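Local coordinates for arginase (Thermus thermophilus, PDB 2EF5), which probably hydrolyses L-arginine to L-ornithine and urea with the help of two manganese ions per subunit, at residues E33-L38 with S283-R288. Residues are numbered along the deposited sequence; the frame is centred on the assembly and turned at random.
Sequences EQLEDL and SLLGKR
L38, next to helix 31-37, reaches across to L285 and K287, which belong to the Schellman motif that ends helix 272-284; both helices pack beside the parallel sheet of the arginase alpha/beta fold. Its two methyls divide the work. L38 CD1 lies 3.7 Å from K287 CB and also touches the CA and CG of that lysine, whereas L38 CD2 sits 3.9 Å from L285 O, close to the backbone of the turn. With CG opposite the backbone N (chi1 -159°), the L38 branch extends toward the turn. Deeper in, L35 meets L285 methyl to methyl, L35 CD2 to L285 CD2 at 3.7 Å, and both leucines also pack on I90 of strand 87-93, so this end of the contact continues into the core. With only a CB in place of the L38 branch, as in an alanine, a gap would probably open beside K287 CB and the carbonyl of L285, uncovering the turn on this side. The Schellman motif shapes the backbone that carries L285 and K287: G286, at positive phi (108°), is its C-prime residue, with G286 N bonded to S283 O at 3.2 Å and K287 N paired with L282 O. L285 O, next to the L38 methyl, also accepts a hydrogen bond from the hydroxyl of Y40. At the outer edge the fully extended K287 chain carries its NZ past L38 toward Q34, where one water links the two: it accepts from K287 NZ at 2.9 Å and donates to Q34 OE1 at 2.8 Å.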
# COMPACT_ATOMS: atom_id res chain seq x y z
N GLU A 33 -15.48 -50.26 5.04
CA GLU A 33 -16.34 -50.68 6.13
C GLU A 33 -17.01 -49.46 6.78
O GLU A 33 -18.19 -49.49 7.11
CB GLU A 33 -15.54 -51.45 7.19
CG GLU A 33 -14.90 -52.75 6.71
CD GLU A 33 -13.87 -52.57 5.59
OE1 GLU A 33 -13.31 -51.47 5.44
OE2 GLU A 33 -13.60 -53.56 4.87
N GLN A 34 -16.24 -48.38 6.97
CA GLN A 34 -16.78 -47.19 7.60
C GLN A 34 -17.78 -46.46 6.71
O GLN A 34 -18.70 -45.81 7.21
CB GLN A 34 -15.66 -46.25 8.04
CG GLN A 34 -14.71 -46.90 9.06
CD GLN A 34 -13.69 -45.93 9.62
OE1 GLN A 34 -14.03 -45.07 10.43
NE2 GLN A 34 -12.45 -46.06 9.19
N LEU A 35 -17.60 -46.54 5.39
CA LEU A 35 -18.55 -45.90 4.49
C LEU A 35 -19.89 -46.63 4.60
O LEU A 35 -20.96 -46.00 4.53
CB LEU A 35 -18.04 -45.94 3.04
CG LEU A 35 -17.01 -44.85 2.70
CD1 LEU A 35 -16.47 -45.08 1.29
CD2 LEU A 35 -17.65 -43.48 2.80
N GLU A 36 -19.84 -47.94 4.78
CA GLU A 36 -21.05 -48.74 4.92
C GLU A 36 -21.73 -48.41 6.25
O GLU A 36 -22.96 -48.30 6.32
CB GLU A 36 -20.74 -50.24 4.84
CG GLU A 36 -20.14 -50.68 3.51
CD GLU A 36 -19.90 -52.18 3.44
OE1 GLU A 36 -19.40 -52.76 4.44
OE2 GLU A 36 -20.19 -52.78 2.38
N ASP A 37 -20.94 -48.24 7.32
CA ASP A 37 -21.52 -47.91 8.62
C ASP A 37 -22.27 -46.59 8.50
O ASP A 37 -23.22 -46.32 9.24
CB ASP A 37 -20.43 -47.75 9.69
CG ASP A 37 -19.67 -49.03 9.94
OD1 ASP A 37 -20.21 -50.11 9.64
OD2 ASP A 37 -18.54 -48.95 10.46
N LEU A 38 -21.83 -45.77 7.56
CA LEU A 38 -22.42 -44.46 7.34
C LEU A 38 -23.73 -44.57 6.54
O LEU A 38 -24.45 -43.59 6.36
CB LEU A 38 -21.42 -43.58 6.60
CG LEU A 38 -21.58 -42.06 6.66
CD1 LEU A 38 -21.63 -41.60 8.10
CD2 LEU A 38 -20.40 -41.41 5.94
N SER A 283 -16.33 -37.43 6.65
CA SER A 283 -16.93 -36.12 6.90
C SER A 283 -17.42 -35.50 5.59
O SER A 283 -18.48 -34.88 5.55
CB SER A 283 -15.92 -35.17 7.55
OG SER A 283 -15.57 -35.62 8.84
N LEU A 284 -16.64 -35.66 4.53
CA LEU A 284 -17.04 -35.10 3.25
C LEU A 284 -18.33 -35.76 2.75
O LEU A 284 -19.13 -35.13 2.06
CB LEU A 284 -15.93 -35.28 2.21
CG LEU A 284 -16.20 -34.63 0.85
CD1 LEU A 284 -16.27 -33.12 1.02
CD2 LEU A 284 -15.10 -35.00 -0.13
N LEU A 285 -18.51 -37.03 3.10
CA LEU A 285 -19.71 -37.75 2.68
C LEU A 285 -20.88 -37.71 3.67
O LEU A 285 -21.78 -38.54 3.62
CB LEU A 285 -19.35 -39.19 2.32
CG LEU A 285 -18.94 -39.33 0.84
CD1 LEU A 285 -17.73 -38.45 0.53
CD2 LEU A 285 -18.62 -40.78 0.54
N GLY A 286 -20.87 -36.75 4.58
CA GLY A 286 -22.00 -36.63 5.50
C GLY A 286 -21.88 -37.01 6.97
O GLY A 286 -22.80 -36.74 7.74
N LYS A 287 -20.77 -37.62 7.38
CA LYS A 287 -20.64 -37.98 8.78
C LYS A 287 -20.60 -36.70 9.60
O LYS A 287 -19.84 -35.78 9.29
CB LYS A 287 -19.37 -38.81 9.04
CG LYS A 287 -19.31 -39.40 10.46
CD LYS A 287 -18.14 -40.36 10.65
CE LYS A 287 -18.17 -41.01 12.04
NZ LYS A 287 -17.01 -41.92 12.29
N ARG A 288 -21.43 -36.63 10.63
CA ARG A 288 -21.48 -35.47 11.50
C ARG A 288 -21.58 -35.87 12.96
O ARG A 288 -22.06 -36.96 13.27
CB ARG A 288 -22.67 -34.59 11.09
CG ARG A 288 -22.44 -33.92 9.76
CD ARG A 288 -23.72 -33.75 8.96
NE ARG A 288 -24.71 -32.95 9.67
CZ ARG A 288 -25.69 -33.45 10.42
NH1 ARG A 288 -25.81 -34.76 10.56
NH2 ARG A 288 -26.54 -32.63 11.02
O HOH W 1 -16.63 -44.53 11.20